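Local structure of ZYG-9 (Caenorhabditis elegans, 2OF3) at residues A[26-31]-A[95-100]; A[110-115]-A[156-161]; A[194-199]-A[231-236]. The protein organizes microtubules and spindle poles during meiosis and mitosis in the one-cell embryo, and probably binds tubulin through TOG domains such as this one. One frame throughout, in Å; residues are numbered along the deposited sequence.

Interaction 1. Residues A[26-31]-A[95-100]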
loop_
_atom_site.group_PDB
_atom_site.type_symbol
_atom_site.label_atom_id
_atom_site.label_comp_id
_atom_site.label_asym_id
_atom_site.label_seq_id
_atom_site.Cartn_x
_atom_site.Cartn_y
_atom_site.Cartn_z
ATOM N N TRP A 26 -10.615 5.128 8.723
ATOM C CA TRP A 26 -9.345 4.533 9.085
ATOM C C TRP A 26 -8.231 5.397 8.488
ATOM O O TRP A 26 -7.621 5.074 7.441
ATOM C CB TRP A 26 -9.331 3.137 8.494
ATOM C CG TRP A 26 -8.456 2.186 9.266
ATOM C CD1 TRP A 26 -7.243 1.748 8.898
ATOM C CD2 TRP A 26 -8.765 1.549 10.513
ATOM N NE1 TRP A 26 -6.770 0.843 9.812
ATOM C CE2 TRP A 26 -7.682 0.718 10.827
ATOM C CE3 TRP A 26 -9.882 1.572 11.374
ATOM C CZ2 TRP A 26 -7.627 -0.052 12.004
ATOM C CZ3 TRP A 26 -9.833 0.819 12.549
ATOM C CH2 TRP A 26 -8.737 -0.014 12.834
ATOM N N ASN A 27 -7.984 6.537 9.129
ATOM C CA ASN A 27 -7.108 7.574 8.552
ATOM C C ASN A 27 -6.279 8.257 9.640
ATOM O O ASN A 27 -5.813 9.384 9.446
ATOM C CB ASN A 27 -7.939 8.589 7.733
ATOM C CG ASN A 27 -8.907 9.413 8.622
ATOM O OD1 ASN A 27 -9.025 9.206 9.855
ATOM N ND2 ASN A 27 -9.596 10.338 8.003
ATOM N N PHE A 28 -6.083 7.562 10.757
ATOM C CA PHE A 28 -5.269 8.044 11.856
ATOM C C PHE A 28 -3.781 8.174 11.506
ATOM O O PHE A 28 -3.302 7.572 10.553
ATOM C CB PHE A 28 -5.414 7.113 13.069
ATOM C CG PHE A 28 -5.299 5.634 12.743
ATOM C CD1 PHE A 28 -4.036 5.030 12.478
ATOM C CD2 PHE A 28 -6.435 4.822 12.723
ATOM C CE1 PHE A 28 -3.907 3.668 12.171
ATOM C CE2 PHE A 28 -6.302 3.437 12.441
ATOM C CZ PHE A 28 -5.035 2.872 12.142
ATOM N N GLN A 29 -3.044 8.928 12.314
ATOM C CA GLN A 29 -1.616 9.011 12.184
ATOM C C GLN A 29 -1.012 7.854 12.937
ATOM O O GLN A 29 0.039 7.351 12.572
ATOM C CB GLN A 29 -1.111 10.325 12.791
ATOM C CG GLN A 29 -1.572 11.562 12.053
ATOM C CD GLN A 29 -1.103 11.561 10.579
ATOM O OE1 GLN A 29 0.013 11.116 10.285
ATOM N NE2 GLN A 29 -1.956 12.051 9.658
ATOM N N ALA A 30 -1.658 7.467 14.029
ATOM C CA ALA A 30 -1.257 6.314 14.811
ATOM C C ALA A 30 -2.560 5.779 15.396
ATOM O O ALA A 30 -3.485 6.561 15.626
ATOM C CB ALA A 30 -0.297 6.719 15.925
ATOM N N PRO A 31 -2.668 4.451 15.585
ATOM C CA PRO A 31 -3.951 3.861 16.047
ATOM C C PRO A 31 -4.443 4.476 17.362
ATOM O O PRO A 31 -3.632 4.797 18.218
ATOM C CB PRO A 31 -3.599 2.404 16.266
ATOM C CG PRO A 31 -2.399 2.159 15.375
ATOM C CD PRO A 31 -1.637 3.430 15.329
ATOM N N ARG A 95 -0.761 -3.889 13.246
ATOM C CA ARG A 95 0.551 -4.544 13.278
ATOM C C ARG A 95 1.651 -3.786 12.606
ATOM O O ARG A 95 2.795 -3.973 12.963
ATOM C CB ARG A 95 0.508 -5.963 12.693
ATOM C CG ARG A 95 -0.545 -6.859 13.318
ATOM C CD ARG A 95 -0.324 -6.995 14.833
ATOM N NE ARG A 95 -1.622 -6.805 15.439
ATOM C CZ ARG A 95 -1.935 -5.906 16.351
ATOM N NH1 ARG A 95 -1.048 -5.127 16.882
ATOM N NH2 ARG A 95 -3.170 -5.851 16.761
ATOM N N PHE A 96 1.355 -2.903 11.667
ATOM C CA PHE A 96 2.391 -2.047 11.073
ATOM C C PHE A 96 3.007 -1.023 12.026
ATOM O O PHE A 96 4.054 -0.456 11.717
ATOM C CB PHE A 96 1.890 -1.342 9.778
ATOM C CG PHE A 96 1.524 -2.293 8.664
ATOM C CD1 PHE A 96 1.981 -3.618 8.668
ATOM C CD2 PHE A 96 0.709 -1.881 7.612
ATOM C CE1 PHE A 96 1.626 -4.535 7.639
ATOM C CE2 PHE A 96 0.345 -2.766 6.565
ATOM C CZ PHE A 96 0.813 -4.117 6.586
ATOM N N PHE A 97 2.388 -0.779 13.174
ATOM C CA PHE A 97 2.883 0.228 14.111
ATOM C C PHE A 97 3.790 -0.361 15.229
ATOM O O PHE A 97 4.540 0.355 15.892
ATOM C CB PHE A 97 1.696 1.025 14.665
ATOM C CG PHE A 97 1.168 2.020 13.670
ATOM C CD1 PHE A 97 1.657 3.319 13.647
ATOM C CD2 PHE A 97 0.246 1.636 12.705
ATOM C CE1 PHE A 97 1.230 4.239 12.714
ATOM C CE2 PHE A 97 -0.227 2.571 11.758
ATOM C CZ PHE A 97 0.271 3.880 11.764
ATOM N N GLU A 98 3.728 -1.667 15.403
ATOM C CA GLU A 98 4.605 -2.380 16.294
ATOM C C GLU A 98 5.934 -2.750 15.634
ATOM O O GLU A 98 6.034 -2.883 14.416
ATOM C CB GLU A 98 3.855 -3.611 16.718
ATOM C CG GLU A 98 2.671 -3.168 17.519
ATOM C CD GLU A 98 1.542 -4.147 17.522
ATOM O OE1 GLU A 98 1.711 -5.283 16.998
ATOM O OE2 GLU A 98 0.469 -3.750 18.048
ATOM N N THR A 99 6.975 -2.905 16.437
ATOM C CA THR A 99 8.268 -3.384 15.928
ATOM C C THR A 99 8.409 -4.802 16.472
ATOM O O THR A 99 8.519 -5.019 17.690
ATOM C CB THR A 99 9.437 -2.539 16.454
ATOM O OG1 THR A 99 9.504 -2.715 17.880
ATOM C CG2 THR A 99 9.238 -1.028 16.143
ATOM N N ASN A 100 8.340 -5.769 15.573
ATOM C CA ASN A 100 8.425 -7.158 15.920
ATOM C C ASN A 100 8.483 -7.829 14.566
ATOM O O ASN A 100 7.452 -8.031 13.932
ATOM C CB ASN A 100 7.209 -7.604 16.739
ATOM C CG ASN A 100 7.051 -9.124 16.794
ATOM O OD1 ASN A 100 7.915 -9.901 16.367
ATOM N ND2 ASN A 100 5.907 -9.554 17.292
#
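Pro31 sets its CD over one face of the Phe97 ring, 3.6 Å from the centroid of that ring and only 11° off the ring normal, a CH-pi contact in which the prolyl carbon next to the nitrogen meets the pi cloud. Pro31 CG follows, 3.8 Å from Phe97 CD2, at the root side of the same ring. The far end of the Phe97 ring reaches the chain of 26-31 further back. Its CE1 stands 3.3 Å from the carbonyl oxygen of Gln29 and 3.9 Å from Ala30 CA, both approached obliquely, while CE2 meets Phe28 CE1 at 3.9 Å, lying near the plane of the Phe28 ring at its edge.

This inner side is the dense one. Phe28 has CG between its backbone N and carbonyl carbon (chi1 47°), a rotamer that places the ring between the Trp26 indole and Pro31, with one edge toward Phe97. One face takes Pro31 CA, while an edge atom, CE2, stands over the centre of the Trp26 indole, 3.4 Å above its plane. The Phe28 ring also meets His35 edge-to-face and touches the ring of Tyr136, whose hydroxyl is hydrogen-bonded to Phe28 O. Trp26 NE1 is hydrogen-bonded to Thr93.

Toward solvent the contact thins out. Gln29 turns its side chain away from Phe97 and contributes only backbone, and the methyl of Ala30 comes no nearer than 4.3 Å, CB to Phe97 CE1. In this way the loop before helix 33-44 rests on the loop that links helices 85-95 and 101-120. Between the two loops the contact is made by dispersion and CH-pi attraction with no polar bond, which implies that shape and apolar cover, more than directed bonding, set how they fit.

Interaction 2. Residues A[110-115]-A[156-161]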
loop_
_atom_site.group_PDB
_atom_site.type_symbol
_atom_site.label_atom_id
_atom_site.label_comp_id
_atom_site.label_asym_id
_atom_site.label_seq_id
_atom_site.Cartn_x
_atom_site.Cartn_y
_atom_site.Cartn_z
ATOM N N LEU A 110 -0.137 -12.866 5.286
ATOM C CA LEU A 110 -1.613 -12.721 5.255
ATOM C C LEU A 110 -2.079 -11.649 4.260
ATOM O O LEU A 110 -3.030 -11.890 3.509
ATOM C CB LEU A 110 -2.236 -12.474 6.647
ATOM C CG LEU A 110 -3.768 -12.409 6.683
ATOM C CD1 LEU A 110 -4.418 -13.715 6.118
ATOM C CD2 LEU A 110 -4.255 -12.148 8.100
ATOM N N CYS A 111 -1.422 -10.487 4.242
ATOM C CA CYS A 111 -1.805 -9.397 3.336
ATOM C C CYS A 111 -1.699 -9.885 1.897
ATOM O O CYS A 111 -2.586 -9.634 1.094
ATOM C CB CYS A 111 -0.898 -8.156 3.515
ATOM S SG CYS A 111 -1.144 -7.329 5.094
ATOM N N LYS A 112 -0.608 -10.583 1.574
ATOM C CA LYS A 112 -0.393 -11.149 0.232
ATOM C C LYS A 112 -1.505 -12.110 -0.226
ATOM O O LYS A 112 -2.022 -11.999 -1.341
ATOM C CB LYS A 112 1.012 -11.792 0.144
ATOM C CG LYS A 112 1.398 -12.436 -1.201
ATOM C CD LYS A 112 1.896 -11.404 -2.229
ATOM C CE LYS A 112 2.324 -12.123 -3.554
ATOM N NZ LYS A 112 3.533 -12.997 -3.262
ATOM N N VAL A 113 -1.889 -13.014 0.643
ATOM C CA VAL A 113 -2.917 -13.995 0.343
ATOM C C VAL A 113 -4.232 -13.276 0.082
ATOM O O VAL A 113 -4.960 -13.606 -0.854
ATOM C CB VAL A 113 -2.999 -14.983 1.570
ATOM C CG1 VAL A 113 -4.333 -15.577 1.774
ATOM C CG2 VAL A 113 -1.906 -16.093 1.458
ATOM N N ILE A 114 -4.560 -12.299 0.924
ATOM C CA ILE A 114 -5.818 -11.546 0.793
ATOM C C ILE A 114 -5.880 -10.760 -0.534
ATOM O O ILE A 114 -6.867 -10.863 -1.269
ATOM C CB ILE A 114 -6.078 -10.593 2.037
ATOM C CG1 ILE A 114 -6.506 -11.394 3.279
ATOM C CG2 ILE A 114 -7.188 -9.558 1.730
ATOM C CD1 ILE A 114 -6.420 -10.550 4.540
ATOM N N VAL A 115 -4.829 -10.014 -0.870
ATOM C CA VAL A 115 -4.846 -9.216 -2.120
ATOM C C VAL A 115 -4.788 -10.094 -3.391
ATOM O O VAL A 115 -5.419 -9.749 -4.405
ATOM C CB VAL A 115 -3.791 -8.045 -2.134
ATOM C CG1 VAL A 115 -3.988 -7.179 -0.913
ATOM C CG2 VAL A 115 -2.337 -8.603 -2.154
ATOM N N VAL A 156 2.312 -4.562 -3.031
ATOM C CA VAL A 156 2.007 -3.378 -3.825
ATOM C C VAL A 156 1.748 -3.778 -5.274
ATOM O O VAL A 156 0.868 -3.218 -5.903
ATOM C CB VAL A 156 3.142 -2.360 -3.729
ATOM C CG1 VAL A 156 2.882 -1.190 -4.707
ATOM C CG2 VAL A 156 3.232 -1.800 -2.288
ATOM N N ASN A 157 2.536 -4.695 -5.842
ATOM C CA ASN A 157 2.389 -5.106 -7.263
ATOM C C ASN A 157 1.046 -5.794 -7.533
ATOM O O ASN A 157 0.435 -5.591 -8.596
ATOM C CB ASN A 157 3.552 -6.040 -7.705
ATOM C CG ASN A 157 4.877 -5.298 -7.898
ATOM O OD1 ASN A 157 4.920 -4.053 -7.976
ATOM N ND2 ASN A 157 5.986 -6.069 -7.972
ATOM N N VAL A 158 0.555 -6.575 -6.582
ATOM C CA VAL A 158 -0.824 -7.134 -6.709
ATOM C C VAL A 158 -1.920 -6.032 -6.640
ATOM O O VAL A 158 -2.831 -5.983 -7.482
ATOM C CB VAL A 158 -1.084 -8.242 -5.639
ATOM C CG1 VAL A 158 -2.474 -8.833 -5.777
ATOM C CG2 VAL A 158 -0.002 -9.361 -5.774
ATOM N N LEU A 159 -1.819 -5.133 -5.669
ATOM C CA LEU A 159 -2.764 -4.044 -5.541
ATOM C C LEU A 159 -2.770 -3.126 -6.745
ATOM O O LEU A 159 -3.805 -2.584 -7.095
ATOM C CB LEU A 159 -2.439 -3.206 -4.288
ATOM C CG LEU A 159 -2.817 -3.829 -2.953
ATOM C CD1 LEU A 159 -2.047 -3.171 -1.789
ATOM C CD2 LEU A 159 -4.322 -3.682 -2.776
ATOM N N SER A 160 -1.620 -2.908 -7.376
ATOM C CA SER A 160 -1.536 -2.078 -8.583
ATOM C C SER A 160 -2.391 -2.709 -9.663
ATOM O O SER A 160 -2.972 -1.995 -10.461
ATOM C CB SER A 160 -0.088 -1.995 -9.109
ATOM O OG SER A 160 0.806 -1.369 -8.204
ATOM N N ASP A 161 -2.448 -4.031 -9.728
ATOM C CA ASP A 161 -3.321 -4.702 -10.686
ATOM C C ASP A 161 -4.777 -4.529 -10.352
ATOM O O ASP A 161 -5.554 -4.332 -11.248
ATOM C CB ASP A 161 -3.049 -6.205 -10.787
ATOM C CG ASP A 161 -1.755 -6.523 -11.546
ATOM O OD1 ASP A 161 -1.267 -5.663 -12.336
ATOM O OD2 ASP A 161 -1.220 -7.657 -11.365
#
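Val115 overlaps Val158 through its CG2 methyl, which lies 3.6 Å from Val158 CG1 and 3.7 Å from Val158 CB, the two side chains meeting at a slant. The CG1 methyl of Val158, anti to its backbone N (chi1 -179°), also reaches past the side chain of Val115 to the main chain behind it, 3.4 Å from Val115 O. A methyl is thereby laid against a helical carbonyl. The two branches of Val115 divide the work: CG2 faces Val158, whereas CG1 turns to Leu159 and touches its CD2 at 4.0 Å, the side chains running nearly perpendicular. Leu159 starts off to one flank of its helix and gets to Val115 through its outer end.

The outer border is looser. The aliphatic part of Lys112 passes beside Val158, CE to CG2 at 4.2 Å, and its ammonium makes a long, weak ion pair with Glu116 of its own helix. The apolar part of the lysine thus covers the edge of a buried valine pair.

The segments run almost the same way, 21° apart, with 9.7 Å between their axes, a spacing filled by branched side chains. They belong to helices 101-120 and 146-163, neighbours on one side of the all-helical solenoid, with helix 127-139 between them in the chain and packed against both: Cys111 touches its Phe133, and Leu159 its Val134 and Leu137. Ile155, a turn earlier in helix 146-163, also packs on Val115. Away from the contact, helix 101-120 rests on helix 60-76 through Leu110 and on helix 85-95 through Ile114.

Interaction 3. Residues A[194-199]-A[231-236]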
loop_
_atom_site.group_PDB
_atom_site.type_symbol
_atom_site.label_atom_id
_atom_site.label_comp_id
_atom_site.label_asym_id
_atom_site.label_seq_id
_atom_site.Cartn_x
_atom_site.Cartn_y
_atom_site.Cartn_z
ATOM N N TYR A 194 5.148 2.095 -13.162
ATOM C CA TYR A 194 3.880 2.445 -13.817
ATOM C C TYR A 194 4.122 3.137 -15.168
ATOM O O TYR A 194 3.446 2.870 -16.186
ATOM C CB TYR A 194 3.083 3.380 -12.914
ATOM C CG TYR A 194 2.514 2.770 -11.637
ATOM C CD1 TYR A 194 2.464 1.387 -11.427
ATOM C CD2 TYR A 194 1.920 3.604 -10.663
ATOM C CE1 TYR A 194 1.887 0.855 -10.234
ATOM C CE2 TYR A 194 1.363 3.096 -9.495
ATOM C CZ TYR A 194 1.341 1.724 -9.285
ATOM O OH TYR A 194 0.757 1.258 -8.104
ATOM N N ILE A 195 5.074 4.056 -15.179
ATOM C CA ILE A 195 5.305 4.905 -16.356
ATOM C C ILE A 195 6.021 4.114 -17.430
ATOM O O ILE A 195 5.639 4.174 -18.604
ATOM C CB ILE A 195 6.120 6.137 -16.043
ATOM C CG1 ILE A 195 5.329 7.054 -15.151
ATOM C CG2 ILE A 195 6.368 6.876 -17.316
ATOM C CD1 ILE A 195 6.199 7.995 -14.438
ATOM N N THR A 196 7.051 3.364 -17.041
ATOM C CA THR A 196 7.698 2.460 -17.970
ATOM C C THR A 196 6.711 1.470 -18.619
ATOM O O THR A 196 6.846 1.121 -19.794
ATOM C CB THR A 196 8.870 1.722 -17.269
ATOM O OG1 THR A 196 9.905 2.670 -17.007
ATOM C CG2 THR A 196 9.452 0.625 -18.121
ATOM N N ASN A 197 5.723 0.993 -17.876
ATOM C CA ASN A 197 4.873 -0.053 -18.430
ATOM C C ASN A 197 3.618 0.421 -19.093
ATOM O O ASN A 197 3.178 -0.241 -20.013
ATOM C CB ASN A 197 4.549 -1.122 -17.396
ATOM C CG ASN A 197 5.780 -1.913 -17.013
ATOM O OD1 ASN A 197 6.401 -1.640 -15.976
ATOM N ND2 ASN A 197 6.191 -2.845 -17.879
ATOM N N ALA A 198 3.058 1.548 -18.633
ATOM C CA ALA A 198 1.802 2.065 -19.162
ATOM C C ALA A 198 1.889 3.485 -19.721
ATOM O O ALA A 198 0.928 3.961 -20.260
ATOM C CB ALA A 198 0.723 1.986 -18.090
ATOM N N GLY A 199 3.020 4.177 -19.576
ATOM C CA GLY A 199 3.143 5.561 -20.030
ATOM C C GLY A 199 2.746 6.629 -19.025
ATOM O O GLY A 199 2.162 6.360 -17.959
ATOM N N LEU A 231 11.677 10.800 -14.173
ATOM C CA LEU A 231 11.650 11.865 -15.180
ATOM C C LEU A 231 12.126 11.406 -16.541
ATOM O O LEU A 231 11.556 11.810 -17.576
ATOM C CB LEU A 231 12.468 13.064 -14.699
ATOM C CG LEU A 231 11.987 13.735 -13.429
ATOM C CD1 LEU A 231 12.942 14.834 -13.106
ATOM C CD2 LEU A 231 10.569 14.313 -13.567
ATOM N N VAL A 232 13.138 10.545 -16.562
ATOM C CA VAL A 232 13.613 9.847 -17.784
ATOM C C VAL A 232 12.555 8.928 -18.406
ATOM O O VAL A 232 12.436 8.855 -19.650
ATOM C CB VAL A 232 14.872 8.990 -17.481
ATOM C CG1 VAL A 232 15.281 8.133 -18.674
ATOM C CG2 VAL A 232 16.037 9.872 -17.035
ATOM N N ALA A 233 11.819 8.186 -17.561
ATOM C CA ALA A 233 10.718 7.326 -18.028
ATOM C C ALA A 233 9.618 8.189 -18.683
ATOM O O ALA A 233 9.067 7.810 -19.719
ATOM C CB ALA A 233 10.151 6.488 -16.876
ATOM N N CYS A 234 9.326 9.343 -18.096
ATOM C CA CYS A 234 8.377 10.335 -18.656
ATOM C C CYS A 234 8.887 10.875 -19.998
ATOM O O CYS A 234 8.181 10.886 -21.005
ATOM C CB CYS A 234 8.216 11.500 -17.690
ATOM S SG CYS A 234 7.254 11.209 -16.188
ATOM N N PHE A 235 10.139 11.301 -20.017
ATOM C CA PHE A 235 10.762 11.768 -21.225
ATOM C C PHE A 235 10.587 10.762 -22.357
ATOM O O PHE A 235 10.215 11.123 -23.474
ATOM C CB PHE A 235 12.261 12.088 -20.979
ATOM C CG PHE A 235 12.933 12.750 -22.154
ATOM C CD1 PHE A 235 12.906 14.139 -22.295
ATOM C CD2 PHE A 235 13.528 11.977 -23.154
ATOM C CE1 PHE A 235 13.490 14.748 -23.417
ATOM C CE2 PHE A 235 14.130 12.575 -24.268
ATOM C CZ PHE A 235 14.107 13.970 -24.401
ATOM N N LYS A 236 10.870 9.499 -22.095
ATOM C CA LYS A 236 10.739 8.502 -23.139
ATOM C C LYS A 236 9.374 8.524 -23.844
ATOM O O LYS A 236 9.295 8.218 -25.044
ATOM C CB LYS A 236 10.975 7.130 -22.571
ATOM C CG LYS A 236 11.184 6.086 -23.628
ATOM C CD LYS A 236 11.367 4.705 -23.017
ATOM C CE LYS A 236 11.716 3.677 -24.102
ATOM N NZ LYS A 236 11.799 2.275 -23.548
#
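Ile195 and Ala233 join two helices of the HEAT-like, all-helical TOG solenoid, 181-198 and 221-238. Where segments 194-198 and 231-236 run side by side, their axes are 8.9 Å apart and their directions differ by only 20°. The small side chain of Ala233 is consistent with the close approach of the backbones, 5.7 Å between Thr196 CA and Ala233 CA.

The apolar contacts come from the two branches of Ile195. CG2, anti to the backbone N, meets Ala233 CB at 3.8 Å and lies beside the carbonyl of the same residue. The other branch, with CG1 anti to the carbonyl carbon (chi1 -67°), extends its CD1 to the sulfur of Cys234. Cys234 is itself packed on Ile200 and on Met242 of helix 241-246, and the isoleucine thus lies against both residues, one branch to each. Beyond the pair, Tyr194 packs on helix 165-174, and the Leu231 and Phe235 side chains pack on helix 251-264. Helix 181-198 thus also meets helix 165-174, and helix 221-238 meets helix 251-264.

Polar atoms take a smaller share. Thr196 OG1 faces the Ala233 methyl, a van der Waals contact; its weak hydrogen bond goes back to Glu192 O, one turn earlier in its own helix.

Backbone bonds close the first helix. Ala198 N is bonded to Tyr194 O, and Gly199 N to Ile195 O at 2.8 Å, before Gly199 leaves the helix with positive phi (89°). That conformation would press a side chain against the preceding carbonyl oxygen, so a glycine fits here. Across the interface, Ile195 CD1 ends 3.8 Å from Cys234 SG.

Interaction 1 is a surface contact between two loops, whereas interactions 2 and 3 are buried and each pairs two nearly parallel helices. A proline over one aromatic face carries the first, with a second ring meeting it by an edge; the second is built on branched aliphatic chains, and the third on an isoleucine against an alanine and a cysteine, with a closer axis spacing. The 95-100 loop leads straight into helix 101-120, which carries segment 110-115, and Phe96 CZ touches Cys111 SG at 4.0 Å. Interactions 2 and 3 meet through a probable hydrogen bond of 2.6 Å between Ser160 OG and Tyr194 OH. Interactions 1 and 3 stand on opposite sides of the chain's centre, about 33 Å apart between centres.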